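Local structure of transcriptional regulator (Aquifex aeolicus, 2EH3) at residues A[145-148]-A[149-153]; A[91-95]-A[96-100]; A[23-26]-A[27-31]; A[32-35]-A[36-40]. The protein probably binds DNA through an N-terminal helix-turn-helix and regulates transcription, as a two-subunit member of the TetR/AcrR family. All coordinates share one frame; numbering follows the deposited sequence.

Interaction 1: residues A[145-148]-A[149-153]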
loop_
_atom_site.group_PDB
_atom_site.type_symbol
_atom_site.label_atom_id
_atom_site.label_comp_id
_atom_site.label_asym_id
_atom_site.label_seq_id
_atom_site.Cartn_x
_atom_site.Cartn_y
_atom_site.Cartn_z
ATOM N N LEU A 145 5.690 4.809 6.087
ATOM C CA LEU A 145 6.015 6.234 6.204
ATOM C C LEU A 145 5.677 7.012 4.949
ATOM O O LEU A 145 5.194 8.147 5.028
ATOM C CB LEU A 145 7.495 6.441 6.520
ATOM C CG LEU A 145 8.037 5.857 7.823
ATOM C CD1 LEU A 145 9.545 6.162 7.849
ATOM C CD2 LEU A 145 7.321 6.443 9.029
ATOM N N ILE A 146 5.921 6.437 3.783
ATOM C CA ILE A 146 5.621 7.174 2.562
ATOM C C ILE A 146 4.126 7.310 2.368
ATOM O O ILE A 146 3.629 8.366 1.986
ATOM C CB ILE A 146 6.221 6.463 1.334
ATOM C CG1 ILE A 146 7.747 6.471 1.429
ATOM C CG2 ILE A 146 5.743 7.146 0.031
ATOM C CD1 ILE A 146 8.363 7.840 1.468
ATOM N N LEU A 147 3.399 6.223 2.604
ATOM C CA LEU A 147 1.957 6.253 2.426
ATOM C C LEU A 147 1.289 7.263 3.361
ATOM O O LEU A 147 0.390 8.013 2.978
ATOM C CB LEU A 147 1.396 4.851 2.675
ATOM C CG LEU A 147 -0.090 4.694 2.432
ATOM C CD1 LEU A 147 -0.387 4.837 0.947
ATOM C CD2 LEU A 147 -0.503 3.330 2.913
ATOM N N HIS A 148 1.742 7.316 4.595
ATOM C CA HIS A 148 1.110 8.225 5.520
ATOM C C HIS A 148 1.635 9.620 5.572
ATOM O O HIS A 148 0.864 10.541 5.836
ATOM C CB HIS A 148 1.121 7.597 6.896
ATOM C CG HIS A 148 0.228 6.410 6.956
ATOM N ND1 HIS A 148 -1.089 6.503 7.349
ATOM C CD2 HIS A 148 0.386 5.158 6.458
ATOM C CE1 HIS A 148 -1.704 5.365 7.082
ATOM N NE2 HIS A 148 -0.832 4.532 6.540
ATOM N N TYR A 149 2.908 9.805 5.265
ATOM C CA TYR A 149 3.478 11.137 5.394
ATOM C C TYR A 149 3.939 11.774 4.098
ATOM O O TYR A 149 4.578 12.830 4.108
ATOM C CB TYR A 149 4.600 11.097 6.430
ATOM C CG TYR A 149 4.159 10.522 7.770
ATOM C CD1 TYR A 149 3.137 11.113 8.524
ATOM C CD2 TYR A 149 4.757 9.365 8.274
ATOM C CE1 TYR A 149 2.720 10.572 9.743
ATOM C CE2 TYR A 149 4.347 8.805 9.491
ATOM C CZ TYR A 149 3.324 9.411 10.223
ATOM O OH TYR A 149 2.908 8.925 11.440
ATOM N N VAL A 150 3.658 11.106 2.985
ATOM C CA VAL A 150 3.943 11.680 1.667
ATOM C C VAL A 150 2.624 11.610 0.875
ATOM O O VAL A 150 2.210 12.599 0.246
ATOM C CB VAL A 150 5.054 10.915 0.910
ATOM C CG1 VAL A 150 5.224 11.496 -0.512
ATOM C CG2 VAL A 150 6.364 11.025 1.674
ATOM N N ILE A 151 1.934 10.470 0.930
ATOM C CA ILE A 151 0.670 10.318 0.181
ATOM C C ILE A 151 -0.578 10.864 0.858
ATOM O O ILE A 151 -1.319 11.650 0.255
ATOM C CB ILE A 151 0.387 8.833 -0.172
ATOM C CG1 ILE A 151 1.543 8.274 -1.001
ATOM C CG2 ILE A 151 -0.963 8.714 -0.912
ATOM C CD1 ILE A 151 1.820 9.051 -2.282
ATOM N N LYS A 152 -0.849 10.427 2.078
ATOM C CA LYS A 152 -2.024 10.894 2.798
ATOM C C LYS A 152 -1.885 12.390 2.997
ATOM O O LYS A 152 -2.745 13.171 2.587
ATOM C CB LYS A 152 -2.134 10.197 4.147
ATOM C CG LYS A 152 -3.287 10.694 4.995
ATOM C CD LYS A 152 -3.375 9.899 6.283
ATOM C CE LYS A 152 -4.501 10.398 7.163
ATOM N NZ LYS A 152 -4.402 9.859 8.556
ATOM N N GLU A 153 -0.793 12.781 3.633
ATOM C CA GLU A 153 -0.503 14.186 3.869
ATOM C C GLU A 153 0.939 14.382 3.463
ATOM O O GLU A 153 1.763 13.508 3.717
ATOM C CB GLU A 153 -0.674 14.520 5.343
ATOM C CG GLU A 153 -0.142 15.894 5.695
ATOM C CD GLU A 153 -0.726 16.436 6.984
ATOM O OE1 GLU A 153 -0.304 17.535 7.407
ATOM O OE2 GLU A 153 -1.609 15.770 7.569
#

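Interaction 2: residues A[91-95]-A[96-100]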
loop_
_atom_site.group_PDB
_atom_site.type_symbol
_atom_site.label_atom_id
_atom_site.label_comp_id
_atom_site.label_asym_id
_atom_site.label_seq_id
_atom_site.Cartn_x
_atom_site.Cartn_y
_atom_site.Cartn_z
ATOM N N VAL A 91 6.310 8.315 -7.189
ATOM C CA VAL A 91 5.858 7.371 -6.184
ATOM C C VAL A 91 4.333 7.369 -6.180
ATOM O O VAL A 91 3.713 6.316 -6.087
ATOM C CB VAL A 91 6.390 7.752 -4.775
ATOM C CG1 VAL A 91 5.716 6.879 -3.714
ATOM C CG2 VAL A 91 7.907 7.573 -4.735
ATOM N N TYR A 92 3.730 8.552 -6.305
ATOM C CA TYR A 92 2.276 8.672 -6.330
ATOM C C TYR A 92 1.721 7.933 -7.567
ATOM O O TYR A 92 0.756 7.155 -7.471
ATOM C CB TYR A 92 1.932 10.169 -6.328
ATOM C CG TYR A 92 0.492 10.484 -6.120
ATOM C CD1 TYR A 92 -0.406 10.390 -7.180
ATOM C CD2 TYR A 92 0.017 10.871 -4.871
ATOM C CE1 TYR A 92 -1.745 10.675 -7.000
ATOM C CE2 TYR A 92 -1.313 11.158 -4.677
ATOM C CZ TYR A 92 -2.189 11.059 -5.740
ATOM O OH TYR A 92 -3.518 11.334 -5.543
ATOM N N ILE A 93 2.339 8.135 -8.733
ATOM C CA ILE A 93 1.901 7.459 -9.960
ATOM C C ILE A 93 2.046 5.929 -9.811
ATOM O O ILE A 93 1.165 5.140 -10.194
ATOM C CB ILE A 93 2.754 7.996 -11.155
ATOM C CG1 ILE A 93 2.387 9.467 -11.410
ATOM C CG2 ILE A 93 2.513 7.148 -12.423
ATOM C CD1 ILE A 93 3.422 10.237 -12.299
ATOM N N PHE A 94 3.171 5.509 -9.239
ATOM C CA PHE A 94 3.452 4.107 -9.009
ATOM C C PHE A 94 2.302 3.431 -8.230
ATOM O O PHE A 94 1.841 2.341 -8.580
ATOM C CB PHE A 94 4.764 4.045 -8.212
ATOM C CG PHE A 94 5.367 2.677 -8.075
ATOM C CD1 PHE A 94 5.760 1.952 -9.187
ATOM C CD2 PHE A 94 5.603 2.155 -6.811
ATOM C CE1 PHE A 94 6.386 0.714 -9.047
ATOM C CE2 PHE A 94 6.230 0.913 -6.655
ATOM C CZ PHE A 94 6.619 0.198 -7.782
ATOM N N LEU A 95 1.846 4.076 -7.163
ATOM C CA LEU A 95 0.727 3.500 -6.412
ATOM C C LEU A 95 -0.633 3.604 -7.115
ATOM O O LEU A 95 -1.308 2.584 -7.380
ATOM C CB LEU A 95 0.648 4.191 -5.043
ATOM C CG LEU A 95 -0.556 3.885 -4.152
ATOM C CD1 LEU A 95 -0.691 2.401 -3.895
ATOM C CD2 LEU A 95 -0.400 4.652 -2.835
ATOM N N PHE A 96 -1.018 4.820 -7.480
ATOM C CA PHE A 96 -2.360 5.011 -8.007
ATOM C C PHE A 96 -2.614 4.646 -9.435
ATOM O O PHE A 96 -3.756 4.345 -9.794
ATOM C CB PHE A 96 -2.800 6.437 -7.704
ATOM C CG PHE A 96 -2.912 6.705 -6.235
ATOM C CD1 PHE A 96 -3.854 6.012 -5.462
ATOM C CD2 PHE A 96 -2.067 7.612 -5.604
ATOM C CE1 PHE A 96 -3.953 6.222 -4.083
ATOM C CE2 PHE A 96 -2.164 7.822 -4.224
ATOM C CZ PHE A 96 -3.105 7.133 -3.465
ATOM N N ASP A 97 -1.559 4.661 -10.249
ATOM C CA ASP A 97 -1.676 4.262 -11.638
ATOM C C ASP A 97 -1.173 2.843 -11.946
ATOM O O ASP A 97 -1.574 2.254 -12.976
ATOM C CB ASP A 97 -0.968 5.267 -12.536
ATOM C CG ASP A 97 -1.614 6.622 -12.482
ATOM O OD1 ASP A 97 -2.834 6.717 -12.705
ATOM O OD2 ASP A 97 -0.875 7.580 -12.195
ATOM N N LEU A 98 -0.312 2.273 -11.096
ATOM C CA LEU A 98 0.151 0.920 -11.357
ATOM C C LEU A 98 -0.419 -0.109 -10.387
ATOM O O LEU A 98 -1.084 -1.031 -10.844
ATOM C CB LEU A 98 1.693 0.857 -11.428
ATOM C CG LEU A 98 2.306 1.474 -12.708
ATOM C CD1 LEU A 98 2.525 2.960 -12.555
ATOM C CD2 LEU A 98 3.649 0.775 -13.002
ATOM N N LEU A 99 -0.192 0.027 -9.080
ATOM C CA LEU A 99 -0.768 -0.959 -8.158
ATOM C C LEU A 99 -2.284 -1.009 -8.306
ATOM O O LEU A 99 -2.874 -2.096 -8.384
ATOM C CB LEU A 99 -0.398 -0.622 -6.704
ATOM C CG LEU A 99 -1.171 -1.468 -5.668
ATOM C CD1 LEU A 99 -0.806 -2.944 -5.862
ATOM C CD2 LEU A 99 -0.819 -1.021 -4.214
ATOM N N CYS A 100 -2.910 0.159 -8.370
ATOM C CA CYS A 100 -4.367 0.250 -8.450
ATOM C C CYS A 100 -4.957 -0.213 -9.765
ATOM O O CYS A 100 -6.155 -0.476 -9.860
ATOM C CB CYS A 100 -4.785 1.692 -8.135
ATOM S SG CYS A 100 -4.463 2.162 -6.413
#

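Interaction 3: residues A[23-26]-A[27-31]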
loop_
_atom_site.group_PDB
_atom_site.type_symbol
_atom_site.label_atom_id
_atom_site.label_comp_id
_atom_site.label_asym_id
_atom_site.label_seq_id
_atom_site.Cartn_x
_atom_site.Cartn_y
_atom_site.Cartn_z
ATOM N N THR A 23 -5.552 11.106 -18.517
ATOM C CA THR A 23 -4.673 12.002 -19.270
ATOM C C THR A 23 -4.451 11.412 -20.642
ATOM O O THR A 23 -4.123 10.246 -20.766
ATOM C CB THR A 23 -3.324 12.177 -18.557
ATOM O OG1 THR A 23 -3.581 12.790 -17.291
ATOM C CG2 THR A 23 -2.392 13.066 -19.359
ATOM N N SER A 24 -4.632 12.231 -21.681
ATOM C CA SER A 24 -4.469 11.751 -23.055
ATOM C C SER A 24 -3.164 12.232 -23.683
ATOM O O SER A 24 -2.538 13.172 -23.186
ATOM C CB SER A 24 -5.646 12.243 -23.907
ATOM O OG SER A 24 -5.552 13.652 -24.087
ATOM N N VAL A 25 -2.752 11.571 -24.765
ATOM C CA VAL A 25 -1.553 11.973 -25.475
ATOM C C VAL A 25 -1.803 13.388 -25.989
ATOM O O VAL A 25 -0.904 14.227 -25.984
ATOM C CB VAL A 25 -1.270 10.997 -26.629
ATOM C CG1 VAL A 25 -0.196 11.572 -27.560
ATOM C CG2 VAL A 25 -0.838 9.661 -26.048
ATOM N N GLU A 26 -3.033 13.671 -26.407
ATOM C CA GLU A 26 -3.310 15.015 -26.886
ATOM C C GLU A 26 -3.047 16.088 -25.816
ATOM O O GLU A 26 -2.474 17.131 -26.117
ATOM C CB GLU A 26 -4.744 15.128 -27.379
ATOM C CG GLU A 26 -5.061 16.535 -27.864
ATOM C CD GLU A 26 -3.993 17.076 -28.810
ATOM O OE1 GLU A 26 -3.806 16.480 -29.901
ATOM O OE2 GLU A 26 -3.332 18.092 -28.456
ATOM N N GLU A 27 -3.466 15.853 -24.574
ATOM C CA GLU A 27 -3.242 16.827 -23.505
ATOM C C GLU A 27 -1.746 17.002 -23.205
ATOM O O GLU A 27 -1.276 18.101 -22.905
ATOM C CB GLU A 27 -3.985 16.413 -22.233
ATOM C CG GLU A 27 -5.491 16.387 -22.408
ATOM C CD GLU A 27 -6.229 15.821 -21.204
ATOM O OE1 GLU A 27 -5.747 14.845 -20.598
ATOM O OE2 GLU A 27 -7.316 16.349 -20.877
ATOM N N ILE A 28 -1.017 15.896 -23.258
ATOM C CA ILE A 28 0.418 15.926 -23.008
ATOM C C ILE A 28 1.140 16.771 -24.056
ATOM O O ILE A 28 1.931 17.661 -23.707
ATOM C CB ILE A 28 0.988 14.497 -23.018
ATOM C CG1 ILE A 28 0.510 13.753 -21.760
ATOM C CG2 ILE A 28 2.538 14.515 -23.042
ATOM C CD1 ILE A 28 0.731 12.236 -21.838
ATOM N N VAL A 29 0.876 16.494 -25.343
ATOM C CA VAL A 29 1.591 17.254 -26.370
ATOM C C VAL A 29 1.165 18.717 -26.404
ATOM O O VAL A 29 1.991 19.593 -26.696
ATOM C CB VAL A 29 1.526 16.612 -27.801
ATOM C CG1 VAL A 29 2.171 15.210 -27.776
ATOM C CG2 VAL A 29 0.108 16.572 -28.332
ATOM N N LYS A 30 -0.100 18.992 -26.076
ATOM C CA LYS A 30 -0.575 20.375 -26.014
ATOM C C LYS A 30 0.209 21.119 -24.928
ATOM O O LYS A 30 0.721 22.210 -25.154
ATOM C CB LYS A 30 -2.060 20.414 -25.662
ATOM C CG LYS A 30 -2.705 21.807 -25.749
ATOM C CD LYS A 30 -4.177 21.777 -25.292
ATOM C CE LYS A 30 -4.298 21.618 -23.758
ATOM N NZ LYS A 30 -5.326 20.624 -23.266
ATOM N N ARG A 31 0.295 20.528 -23.737
ATOM C CA ARG A 31 1.002 21.162 -22.633
ATOM C C ARG A 31 2.490 21.343 -22.942
ATOM O O ARG A 31 3.110 22.336 -22.539
ATOM C CB ARG A 31 0.812 20.321 -21.360
ATOM C CG ARG A 31 1.621 20.787 -20.159
ATOM C CD ARG A 31 1.148 22.130 -19.636
ATOM N NE ARG A 31 -0.188 22.084 -19.034
ATOM C CZ ARG A 31 -0.452 21.669 -17.795
ATOM N NH1 ARG A 31 0.531 21.255 -17.005
ATOM N NH2 ARG A 31 -1.702 21.678 -17.337
#

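Interaction 4: residues A[32-35]-A[36-40]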
loop_
_atom_site.group_PDB
_atom_site.type_symbol
_atom_site.label_atom_id
_atom_site.label_comp_id
_atom_site.label_asym_id
_atom_site.label_seq_id
_atom_site.Cartn_x
_atom_site.Cartn_y
_atom_site.Cartn_z
ATOM N N ALA A 32 3.063 20.391 -23.670
ATOM C CA ALA A 32 4.471 20.455 -24.044
ATOM C C ALA A 32 4.735 21.296 -25.301
ATOM O O ALA A 32 5.893 21.492 -25.674
ATOM C CB ALA A 32 5.000 19.049 -24.279
ATOM N N ASN A 33 3.671 21.773 -25.952
ATOM C CA ASN A 33 3.804 22.557 -27.186
ATOM C C ASN A 33 4.589 21.748 -28.246
ATOM O O ASN A 33 5.517 22.238 -28.906
ATOM C CB ASN A 33 4.490 23.911 -26.926
ATOM C CG ASN A 33 4.355 24.867 -28.106
ATOM O OD1 ASN A 33 3.385 24.802 -28.869
ATOM N ND2 ASN A 33 5.329 25.765 -28.259
ATOM N N LEU A 34 4.174 20.503 -28.420
ATOM C CA LEU A 34 4.789 19.595 -29.383
ATOM C C LEU A 34 3.737 18.978 -30.267
ATOM O O LEU A 34 2.539 18.972 -29.944
ATOM C CB LEU A 34 5.520 18.464 -28.644
ATOM C CG LEU A 34 6.753 18.857 -27.855
ATOM C CD1 LEU A 34 7.171 17.658 -27.005
ATOM C CD2 LEU A 34 7.894 19.230 -28.811
ATOM N N SER A 35 4.192 18.434 -31.394
ATOM C CA SER A 35 3.313 17.754 -32.327
ATOM C C SER A 35 3.140 16.315 -31.866
ATOM O O SER A 35 3.945 15.808 -31.085
ATOM C CB SER A 35 3.946 17.691 -33.715
ATOM O OG SER A 35 5.162 16.931 -33.660
ATOM N N LYS A 36 2.114 15.648 -32.381
ATOM C CA LYS A 36 1.926 14.234 -32.061
ATOM C C LYS A 36 3.112 13.434 -32.643
ATOM O O LYS A 36 3.580 12.459 -32.048
ATOM C CB LYS A 36 0.610 13.716 -32.661
ATOM C CG LYS A 36 -0.612 14.059 -31.814
ATOM C CD LYS A 36 -1.899 13.526 -32.421
ATOM C CE LYS A 36 -2.995 13.479 -31.350
ATOM N NZ LYS A 36 -4.273 12.878 -31.841
ATOM N N GLY A 37 3.610 13.865 -33.807
ATOM C CA GLY A 37 4.733 13.178 -34.428
ATOM C C GLY A 37 5.956 13.207 -33.537
ATOM O O GLY A 37 6.742 12.256 -33.492
ATOM N N ALA A 38 6.133 14.305 -32.815
ATOM C CA ALA A 38 7.277 14.398 -31.929
ATOM C C ALA A 38 7.115 13.376 -30.810
ATOM O O ALA A 38 8.073 12.734 -30.382
ATOM C CB ALA A 38 7.355 15.804 -31.347
ATOM N N PHE A 39 5.884 13.236 -30.340
ATOM C CA PHE A 39 5.634 12.289 -29.276
ATOM C C PHE A 39 5.855 10.860 -29.751
ATOM O O PHE A 39 6.566 10.092 -29.104
ATOM C CB PHE A 39 4.199 12.450 -28.759
ATOM C CG PHE A 39 3.820 11.448 -27.698
ATOM C CD1 PHE A 39 3.969 11.767 -26.348
ATOM C CD2 PHE A 39 3.360 10.174 -28.051
ATOM C CE1 PHE A 39 3.658 10.806 -25.368
ATOM C CE2 PHE A 39 3.049 9.218 -27.085
ATOM C CZ PHE A 39 3.205 9.549 -25.738
ATOM N N TYR A 40 5.260 10.511 -30.886
ATOM C CA TYR A 40 5.400 9.160 -31.393
ATOM C C TYR A 40 6.783 8.787 -31.878
ATOM O O TYR A 40 7.096 7.589 -32.019
ATOM C CB TYR A 40 4.315 8.909 -32.429
ATOM C CG TYR A 40 2.963 8.783 -31.741
ATOM C CD1 TYR A 40 2.713 7.739 -30.845
ATOM C CD2 TYR A 40 1.964 9.729 -31.937
ATOM C CE1 TYR A 40 1.501 7.637 -30.159
ATOM C CE2 TYR A 40 0.744 9.644 -31.255
ATOM C CZ TYR A 40 0.522 8.594 -30.366
ATOM O OH TYR A 40 -0.677 8.500 -29.674
#

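Interaction 1: residues A[145-148]-A[149-153]
Ile146 and Val150 lie side by side one helical turn apart, pointing the same way, with Ile146 CD1 3.8 Å from Val150 CG2. Branched aliphatic residues suit this buried strip: Ile146 also rests on Val91 and Val150 on Leu160, so the turn is packed between helix 88-99 and helix 157-171. Ile151 follows on the side of helix 88-99, its CB 4.2 Å from Leu147 CD1. The backbone beneath widens here. Ile146 O accepts two N-H groups, Val150 N at 2.9 Å, from above the carbonyl plane, and Ile151 N, also at 2.9 Å but with a C=O...N angle of 167°. The second bond, like that from Lys152 N to Leu147 O, spans five residues and marks a pi-type turn at the C-terminal end of helix 131-152, within the all-helical C-terminal domain of a TetR-family regulator. Further out, Leu145 brings CD2 to the edge of the Tyr149 ring, 3.8 Å from CE2. His148 CB stands over one face of that ring, 4.1 Å from its centroid and only 3° off the normal, a CH-pi contact between sequence neighbours. With CG placed beside its own backbone N (chi1 -54°), the Tyr149 ring lies back along the helix toward Leu145. An aromatic ring with a polar end suits this place at the subunit interface, where Tyr149 OH is hydrogen-bonded to Glu136 of the second subunit. His148 NE2 pairs likewise with Arg143 of that subunit, while the extended Lys152 chain passes the imidazole with CD 4.2 Å from His148 ND1.

Interaction 2: residues A[91-95]-A[96-100]
Between Tyr92 and Cys100 the backbone passes from ordinary helical bonding, with Phe96 N 2.9 Å from Tyr92 O, to wider pi-type bonding, in which Leu99 N reaches Phe94 O and Cys100 N reaches Leu95 O, each at 3.1 Å. The Phe96 ring is the centre of the side-chain contact. Its edge points at the face of Tyr92, CD2 standing over the middle of that ring, with centroids 4.5 Å apart and planes inclined at 52°. Leu95 CG lies 4.0 Å from the Phe96 centroid, straight above the face, so the flat ring of Phe96 turns an edge to Tyr92 and a face to Leu95, which an aromatic residue can do at once. Leu95 extends from the helix with CG opposite its backbone N (chi1 172°), which carries CD1 alongside Leu99 CD2; at 3.4 Å these methyls are packed more tightly than usual. On another side of the helix Asp97 lays OD2 against Ile93 CG2, also at 3.4 Å, while its other oxygen, OD1, accepts from Tyr20 N. The polar end of Tyr92 is bound by Arg105 of the second subunit, whose guanidinium also makes a cation-pi contact with Phe96. Cys100 forms a disulfide with Cys100 of that subunit. Aromatic and leucine side chains thus provide apolar bulk beside a covalent link, in a helix end with a pi-type turn at the dimer interface of a TetR-like C-terminal domain.

Interaction 3: residues A[23-26]-A[27-31]
Ser24 and Glu27 grip each other twice, and this reciprocal pair is the firm part of the first turn of helix 25-32. Ser24 OG accepts from Glu27 N at 3.1 Å with an N-H...O angle of 159°. In return Ser24 N donates to Glu27 OE1 at 3.0 Å, meeting the oxygen from above the carboxylate plane. Serine suits the N-cap because its short hydroxyl can swing in over the start of the helix (chi1 70°), facing the N-H of Glu27 in the first turn. Glutamate three residues on is long enough to reach back: CG beside its own backbone N (chi1 -63°) sends the carboxylate past the hydroxyl, and CG passes 3.2 Å from Ser24 OG. The same OE1 forms a salt bridge with Lys18 of helix 3-18, so the cap is tied to the preceding helix. Behind it, the apolar side is close-packed. Thr23 CG2 comes in across the Ile28 side chain and meets Ile28 CG1 at 3.8 Å, while Thr23 OG1 is hydrogen-bonded to Gly19 O. Val25 and Val29 present short branches to Phe39 of the next helix. The solvent side is looser. Glu26 bends at CG, yet OE2 comes only to 3.8 Å from Lys30 CB, and OE2 of Glu26 stays 6.1 Å from Lys30 NZ, too far for a salt bridge. Long charged residues suit this exposed flank. The whole is a capping box that begins the first helix of the predicted helix-turn-helix.

Interaction 4: residues A[32-35]-A[36-40]
The turn of the predicted helix-turn-helix gives way to helix 36-42 at Ser35, the N-cap residue. Ser35 OG accepts from Ala38 N at 2.9 Å, with an N-H...O angle of 144°. Its hydroxyl can do so because chi1, at 62°, folds OG back toward the first N-H groups of the helix; a short polar side chain is well fitted to the task. Ala38 N is shared, since it also makes a weak bond of 3.2 Å to Ser35 O, and that carbonyl takes a second weak bond from Phe39 N at 3.3 Å. Alanine fits beneath the cap: Ala38 CB lies 3.4 Å from Ser35 OG and 4.2 Å from Leu34 CB. Leu34 packs on Ile7 and on the side chain of Arg6 in helix 3-18, so an aliphatic residue suits the inner side of the turn; Phe39 also packs on Ile7. Lys36 runs out extended on the exposed side, toward Glu26 of the preceding helix. Just before the cap, Asn33 adopts positive phi (57°), a conformation asparagine tolerates well, and closes helix 25-32 in a Schellman motif. A Schellman ending followed within two residues by a serine cap makes the tight turn of a helix-turn-helix, whose second helix in this family is normally the one that reads DNA.

Overall arrangement
Along the chain the order is interaction 3, interaction 4, interaction 2 and interaction 1. Interactions 3 and 4 are on the successive helices 25-32 and 36-42, with centres about 9 Å apart, and touch through Val29, Phe39 and a probable hydrogen bond from Leu34 N to Val29 O; together they build the predicted DNA-binding motif. Interactions 2 and 1, on helices 88-99 and 131-152, have centres about 13 Å apart and interlock where Ile151 meets Tyr92 and Phe96. About 20 Å separates the centres of interactions 2 and 3. The second subunit touches interactions 1 and 2 but not 3 and 4, consistent with a DNA-binding part and a dimerising part, as in other TetR-family regulators.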